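Local coordinates for protein ALDH21) (Physcomitrella patens subsp. patens, PDB 5N5S) that probably oxidises aldehydes such as D-glyceraldehyde 3-phosphate to the acid with NADP(+), as a moss member of the aldehyde dehydrogenase family, at residues T123-K128 against R216-A221; W188-N193 against F313-Q318. One frame throughout, in Å; residues are numbered along the deposited sequence.

Contact 1 of 2, residues T123-K128 against R216-A221; sequences TMESGK and RTPLSA
Glu-125, the backbone N-H groups of Leu-219 and Ser-220 and the Ser-220 hydroxyl make up the polar part. The carboxylate accepts three bonds: Leu-219 N gives to Glu-125 OE1 at 2.9 Å through the syn lone pair, while Glu-125 OE2 takes both Ser-220 N, at 3.1 Å and 23° out of the carboxylate plane, and Ser-220 OG, at 2.7 Å and nearly in line with the C-O bond. Glu-125 CG sits between the backbone N and carbonyl carbon (chi1 76°), and the extended chain beyond it carries both oxygens to the first turn of helix 219-229. At this helix N-terminus the dipole would probably favour the charged form. Strand 209-212 leads through the loop at Arg-216 and Thr-217 toward this helix within the Rossmann-type cofactor domain, and helix 115-126 ends against that connection. An alanine in place of Glu-125 would probably leave two buried N-H groups and the Ser-220 hydroxyl without their acceptor. Van der Waals contacts complete the pair: Thr-217 CG2 lies 3.3 Å from the carbonyl Glu-125 O, and Met-124 brings CE to an apolar contact 3.8 Å from Leu-219 CD2, the side chains crossing at about a right angle. Lys-61 NZ bonds both Glu-125 O and Arg-216 O.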
loop_
_atom_site.group_PDB
_atom_site.type_symbol
_atom_site.label_atom_id
_atom_site.label_comp_id
_atom_site.label_asym_id
_atom_site.label_seq_id
_atom_site.Cartn_x
_atom_site.Cartn_y
_atom_site.Cartn_z
ATOM N N THR B 123 16.715 35.347 9.402
ATOM C CA THR B 123 17.747 36.134 8.708
ATOM C C THR B 123 18.779 36.679 9.702
ATOM O O THR B 123 19.983 36.586 9.455
ATOM C CB THR B 123 17.072 37.268 7.892
ATOM O OG1 THR B 123 16.415 36.696 6.768
ATOM C CG2 THR B 123 18.054 38.337 7.398
ATOM N N MET B 124 18.291 37.237 10.819
ATOM C CA MET B 124 19.098 37.842 11.873
ATOM C C MET B 124 20.043 36.851 12.558
ATOM O O MET B 124 21.237 37.141 12.676
ATOM C CB MET B 124 18.179 38.552 12.882
ATOM C CG MET B 124 18.905 39.343 13.947
ATOM S SD MET B 124 19.124 38.368 15.453
ATOM C CE MET B 124 17.453 38.433 16.138
ATOM N N GLU B 125 19.519 35.698 13.000
ATOM C CA GLU B 125 20.291 34.708 13.741
ATOM C C GLU B 125 21.138 33.767 12.875
ATOM O O GLU B 125 22.038 33.127 13.419
ATOM C CB GLU B 125 19.386 33.911 14.701
ATOM C CG GLU B 125 18.506 32.862 14.036
ATOM C CD GLU B 125 17.740 31.950 14.975
ATOM O OE1 GLU B 125 18.092 31.884 16.173
ATOM O OE2 GLU B 125 16.790 31.284 14.505
ATOM N N SER B 126 20.861 33.663 11.559
ATOM C CA SER B 126 21.612 32.752 10.682
ATOM C C SER B 126 22.482 33.454 9.639
ATOM O O SER B 126 23.501 32.893 9.224
ATOM C CB SER B 126 20.681 31.741 10.014
ATOM O OG SER B 126 19.847 32.350 9.043
ATOM N N GLY B 127 22.073 34.655 9.228
ATOM C CA GLY B 127 22.782 35.442 8.225
ATOM C C GLY B 127 22.303 35.197 6.810
ATOM O O GLY B 127 22.883 35.734 5.864
ATOM N N LYS B 128 21.247 34.375 6.651
ATOM C CA LYS B 128 20.692 34.057 5.336
ATOM C C LYS B 128 19.832 35.200 4.791
ATOM O O LYS B 128 19.144 35.849 5.579
ATOM C CB LYS B 128 19.936 32.714 5.329
ATOM C CG LYS B 128 18.582 32.698 6.052
ATOM C CD LYS B 128 17.772 31.449 5.737
ATOM C CE LYS B 128 18.284 30.222 6.456
ATOM N NZ LYS B 128 17.842 28.972 5.788
ATOM N N ARG B 216 23.957 28.795 18.255
ATOM C CA ARG B 216 24.061 29.990 17.413
ATOM C C ARG B 216 22.712 30.416 16.817
ATOM O O ARG B 216 22.507 31.611 16.590
ATOM C CB ARG B 216 25.099 29.781 16.297
ATOM C CG ARG B 216 26.551 29.816 16.782
ATOM C CD ARG B 216 27.522 29.321 15.725
ATOM N NE ARG B 216 27.387 27.883 15.487
ATOM C CZ ARG B 216 28.032 27.214 14.536
ATOM N NH1 ARG B 216 28.866 27.846 13.716
ATOM N NH2 ARG B 216 27.842 25.908 14.392
ATOM N N THR B 217 21.805 29.443 16.547
ATOM C CA THR B 217 20.483 29.698 15.945
ATOM C C THR B 217 19.309 29.073 16.769
ATOM O O THR B 217 18.600 28.208 16.243
ATOM C CB THR B 217 20.457 29.233 14.468
ATOM O OG1 THR B 217 20.552 27.807 14.428
ATOM C CG2 THR B 217 21.547 29.876 13.601
ATOM N N PRO B 218 19.039 29.497 18.031
ATOM C CA PRO B 218 17.966 28.837 18.794
ATOM C C PRO B 218 16.574 29.458 18.719
ATOM O O PRO B 218 15.607 28.786 19.062
ATOM C CB PRO B 218 18.497 28.881 20.223
ATOM C CG PRO B 218 19.332 30.141 20.282
ATOM C CD PRO B 218 19.750 30.491 18.871
ATOM N N LEU B 219 16.483 30.741 18.330
ATOM C CA LEU B 219 15.271 31.565 18.279
ATOM C C LEU B 219 14.123 30.954 17.485
ATOM O O LEU B 219 12.985 31.018 17.946
ATOM C CB LEU B 219 15.610 32.972 17.756
ATOM C CG LEU B 219 16.087 34.065 18.743
ATOM C CD1 LEU B 219 17.134 33.564 19.732
ATOM C CD2 LEU B 219 16.659 35.233 17.996
ATOM N N SER B 220 14.418 30.352 16.310
ATOM C CA SER B 220 13.424 29.699 15.448
ATOM C C SER B 220 12.739 28.559 16.178
ATOM O O SER B 220 11.513 28.447 16.112
ATOM C CB SER B 220 14.071 29.184 14.171
ATOM O OG SER B 220 14.528 30.289 13.418
ATOM N N ALA B 221 13.529 27.741 16.905
ATOM C CA ALA B 221 13.043 26.620 17.709
ATOM C C ALA B 221 12.261 27.112 18.929
ATOM O O ALA B 221 11.320 26.449 19.352
ATOM C CB ALA B 221 14.208 25.753 18.148
#

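Contact 2 of 2, residues W188-N193 against F313-Q318; sequences WNFPLN and FYQGGQ. With NAP (NADP nicotinamide-adenine-dinucleotide phosphate), chain G.
Trp-188 meets Gln-318 where the six-membered part of the indole reaches the amide: Trp-188 CH2 lies 3.3 Å from Gln-318 CD, which sits at the ring edge, and the ring and amide planes are 65° apart. Beside it, Asn-189 ND2 makes a weak bond to Gln-318 O (3.3 Å, N-H...O angle 130°). Phe-190 has two neighbours. Gln-315 NE2 stands over one face, 3.8 Å above the plane and offset toward the rim, whereas Phe-190 CZ and Tyr-314 CE2 meet edge to edge at 3.8 Å. Tyr-314 CG lies anti to the backbone N (chi1 168°), which turns the Tyr-314 ring edge toward Phe-190, whose side chain comes from the opposite direction.

The cofactor adjoins this shell. Trp-188 N donates to NAP O2N at 3.1 Å, NAP O1N lies at the indole edge, and Asn-189 OD1 comes within 3.3 Å of NAP C6N on the nicotinamide ring. Farther out, Lys-128 NZ bonds Gln-315 OE1 and Asn-189 O and makes a cation-pi contact with Phe-190; Ile-363 N bonds Gln-318 OE1. Three successive i to i+3 backbone bonds, from Gly-316, Gly-317 and Gln-318 N, hold residues 313-318 in tight turns, with positive phi at Gln-315 and at both glycines.

Both loops belong to the active site: Asn-189 and Tyr-314 are succinate-binding residues seen in a complex of this protein, and Cys-320 follows soon after Gln-318. The bond from Asn-189 to Gln-318 is weak, and the pairing of the loops relies largely on ring and amide contacts, while the firmer polar links go to the cofactor, Lys-128 and Ile-363.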
loop_
_atom_site.group_PDB
_atom_site.type_symbol
_atom_site.label_atom_id
_atom_site.label_comp_id
_atom_site.label_asym_id
_atom_site.label_seq_id
_atom_site.Cartn_x
_atom_site.Cartn_y
_atom_site.Cartn_z
ATOM N N TRP B 188 22.538 24.569 12.483
ATOM C CA TRP B 188 22.325 26.007 12.399
ATOM C C TRP B 188 21.734 26.507 11.063
ATOM O O TRP B 188 21.055 27.531 11.087
ATOM C CB TRP B 188 23.629 26.799 12.743
ATOM C CG TRP B 188 24.663 26.818 11.645
ATOM C CD1 TRP B 188 25.737 25.988 11.518
ATOM C CD2 TRP B 188 24.664 27.658 10.482
ATOM N NE1 TRP B 188 26.402 26.249 10.341
ATOM C CE2 TRP B 188 25.757 27.261 9.679
ATOM C CE3 TRP B 188 23.843 28.710 10.034
ATOM C CZ2 TRP B 188 26.045 27.870 8.454
ATOM C CZ3 TRP B 188 24.119 29.301 8.813
ATOM C CH2 TRP B 188 25.214 28.890 8.043
ATOM N N ASN B 189 22.070 25.877 9.907
ATOM C CA ASN B 189 21.732 26.402 8.573
ATOM C C ASN B 189 20.231 26.470 8.247
ATOM O O ASN B 189 19.833 27.431 7.583
ATOM C CB ASN B 189 22.507 25.729 7.446
ATOM C CG ASN B 189 22.560 24.231 7.462
ATOM O OD1 ASN B 189 22.817 23.592 8.492
ATOM N ND2 ASN B 189 22.446 23.657 6.275
ATOM N N PHE B 190 19.401 25.523 8.715
ATOM C CA PHE B 190 17.948 25.646 8.546
ATOM C C PHE B 190 17.384 25.486 9.941
ATOM O O PHE B 190 16.995 24.375 10.318
ATOM C CB PHE B 190 17.369 24.626 7.562
ATOM C CG PHE B 190 17.731 24.842 6.116
ATOM C CD1 PHE B 190 18.932 24.362 5.604
ATOM C CD2 PHE B 190 16.849 25.474 5.252
ATOM C CE1 PHE B 190 19.263 24.549 4.261
ATOM C CE2 PHE B 190 17.174 25.656 3.906
ATOM C CZ PHE B 190 18.379 25.190 3.419
ATOM N N PRO B 191 17.435 26.559 10.772
ATOM C CA PRO B 191 17.014 26.410 12.173
ATOM C C PRO B 191 15.518 26.231 12.406
ATOM O O PRO B 191 15.115 26.007 13.547
ATOM C CB PRO B 191 17.558 27.674 12.853
ATOM C CG PRO B 191 17.753 28.648 11.794
ATOM C CD PRO B 191 17.895 27.936 10.488
ATOM N N LEU B 192 14.707 26.325 11.352
ATOM C CA LEU B 192 13.271 26.158 11.488
ATOM C C LEU B 192 12.782 24.908 10.765
ATOM O O LEU B 192 12.163 24.057 11.399
ATOM C CB LEU B 192 12.525 27.424 11.020
ATOM C CG LEU B 192 11.016 27.468 11.243
ATOM C CD1 LEU B 192 10.664 27.610 12.722
ATOM C CD2 LEU B 192 10.386 28.576 10.433
ATOM N N ASN B 193 13.056 24.796 9.461
ATOM C CA ASN B 193 12.611 23.677 8.633
ATOM C C ASN B 193 13.167 22.327 9.080
ATOM O O ASN B 193 12.414 21.352 9.068
ATOM C CB ASN B 193 12.887 23.930 7.148
ATOM C CG ASN B 193 12.138 23.017 6.197
ATOM O OD1 ASN B 193 10.906 22.941 6.201
ATOM N ND2 ASN B 193 12.866 22.325 5.339
ATOM N N PHE B 313 25.076 28.273 -5.206
ATOM C CA PHE B 313 25.187 29.432 -4.325
ATOM C C PHE B 313 23.933 29.790 -3.505
ATOM O O PHE B 313 23.912 30.868 -2.908
ATOM C CB PHE B 313 25.678 30.657 -5.134
ATOM C CG PHE B 313 26.949 30.376 -5.912
ATOM C CD1 PHE B 313 28.184 30.358 -5.275
ATOM C CD2 PHE B 313 26.897 30.041 -7.262
ATOM C CE1 PHE B 313 29.348 30.038 -5.981
ATOM C CE2 PHE B 313 28.058 29.710 -7.963
ATOM C CZ PHE B 313 29.279 29.727 -7.323
ATOM N N TYR B 314 22.933 28.897 -3.406
ATOM C CA TYR B 314 21.775 29.162 -2.543
ATOM C C TYR B 314 22.289 29.086 -1.107
ATOM O O TYR B 314 22.937 28.099 -0.741
ATOM C CB TYR B 314 20.621 28.152 -2.770
ATOM C CG TYR B 314 19.524 28.197 -1.724
ATOM C CD1 TYR B 314 18.545 29.185 -1.753
ATOM C CD2 TYR B 314 19.453 27.236 -0.716
ATOM C CE1 TYR B 314 17.527 29.224 -0.796
ATOM C CE2 TYR B 314 18.453 27.278 0.255
ATOM C CZ TYR B 314 17.493 28.276 0.215
ATOM O OH TYR B 314 16.506 28.315 1.173
ATOM N N GLN B 315 22.057 30.169 -0.326
ATOM C CA GLN B 315 22.470 30.312 1.077
ATOM C C GLN B 315 24.005 30.285 1.236
ATOM O O GLN B 315 24.520 29.871 2.281
ATOM C CB GLN B 315 21.801 29.234 1.940
ATOM C CG GLN B 315 21.203 29.754 3.225
ATOM C CD GLN B 315 20.363 28.667 3.823
ATOM O OE1 GLN B 315 19.214 28.448 3.418
ATOM N NE2 GLN B 315 20.940 27.919 4.754
ATOM N N GLY B 316 24.700 30.727 0.180
ATOM C CA GLY B 316 26.154 30.768 0.092
ATOM C C GLY B 316 26.805 29.411 0.266
ATOM O O GLY B 316 27.835 29.310 0.936
ATOM N N GLY B 317 26.165 28.371 -0.285
ATOM C CA GLY B 317 26.630 26.991 -0.216
ATOM C C GLY B 317 26.547 26.345 1.153
ATOM O O GLY B 317 26.972 25.198 1.318
ATOM N N GLN B 318 25.991 27.066 2.147
ATOM C CA GLN B 318 25.831 26.573 3.516
ATOM C C GLN B 318 24.556 25.730 3.596
ATOM O O GLN B 318 23.604 26.045 4.319
ATOM C CB GLN B 318 25.889 27.721 4.546
ATOM C CG GLN B 318 27.276 28.356 4.646
ATOM C CD GLN B 318 27.337 29.500 5.623
ATOM O OE1 GLN B 318 28.140 29.503 6.574
ATOM N NE2 GLN B 318 26.471 30.488 5.434
HETATM P PA NAP G . 27.211 20.345 13.853
HETATM O O1A NAP G . 27.640 18.925 13.843
HETATM O O2A NAP G . 28.314 21.323 14.276
HETATM O O5B NAP G . 26.046 20.589 14.921
HETATM C C5B NAP G . 24.676 20.148 14.840
HETATM C C4B NAP G . 24.111 20.119 16.241
HETATM O O4B NAP G . 24.822 19.146 17.042
HETATM C C3B NAP G . 24.153 21.430 17.032
HETATM O O3B NAP G . 22.923 21.606 17.730
HETATM C C2B NAP G . 25.330 21.220 17.983
HETATM O O2B NAP G . 25.370 22.061 19.155
HETATM C C1B NAP G . 25.187 19.733 18.278
HETATM N N9A NAP G . 26.289 18.964 18.856
HETATM C C8A NAP G . 27.598 18.949 18.449
HETATM N N7A NAP G . 28.353 18.106 19.110
HETATM C C5A NAP G . 27.480 17.520 20.016
HETATM C C6A NAP G . 27.654 16.520 20.998
HETATM N N6A NAP G . 28.810 15.893 21.218
HETATM N N1A NAP G . 26.572 16.160 21.731
HETATM C C2A NAP G . 25.401 16.761 21.488
HETATM N N3A NAP G . 25.116 17.710 20.587
HETATM C C4A NAP G . 26.205 18.047 19.876
HETATM O O3 NAP G . 26.599 20.990 12.525
HETATM P PN NAP G . 26.223 22.473 12.054
HETATM O O1N NAP G . 27.466 23.257 11.880
HETATM O O2N NAP G . 25.162 23.006 12.936
HETATM O O5D NAP G . 25.616 22.157 10.611
HETATM C C5D NAP G . 26.468 21.877 9.472
HETATM C C4D NAP G . 26.456 20.413 9.085
HETATM O O4D NAP G . 25.093 19.921 9.055
HETATM C C3D NAP G . 26.998 20.119 7.689
HETATM O O3D NAP G . 27.786 18.933 7.664
HETATM C C2D NAP G . 25.710 19.976 6.882
HETATM O O2D NAP G . 25.819 19.258 5.661
HETATM C C1D NAP G . 24.861 19.152 7.892
HETATM N N1N NAP G . 23.382 19.235 7.545
HETATM C C2N NAP G . 22.674 18.071 7.175
HETATM C C3N NAP G . 21.365 18.197 6.739
HETATM C C7N NAP G . 20.523 17.064 6.182
HETATM O O7N NAP G . 19.308 17.255 5.960
HETATM N N7N NAP G . 21.107 15.877 5.987
HETATM C C4N NAP G . 20.791 19.469 6.700
HETATM C C5N NAP G . 21.516 20.587 7.079
HETATM C C6N NAP G . 22.804 20.450 7.505
HETATM P P2B NAP G . 25.940 23.556 19.209
HETATM O O1X NAP G . 26.102 24.221 17.863
HETATM O O2X NAP G . 27.257 23.470 20.019
HETATM O O3X NAP G . 24.847 24.196 20.064
#

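Both contacts are buried, their centres about 10 Å apart, and their segments alternate along the chain. Contact 1 joins the end of one helix to the start of another and rests on a carboxylate gripped by three hydrogen bonds. Contact 2 joins two irregular loops, lies nearer the centre of the chain, and combines aromatic rings with neutral amides beside the cofactor. Lys-128 connects them, following helix 115-126 in contact 1 while its ammonium group serves contact 2, and it also pairs with Glu-136. Thr-217 also packs on Trp-188 and Pro-191. Contact 1 thus lies against the loop of Trp-188 and Asn-189 through Thr-217 and Lys-128.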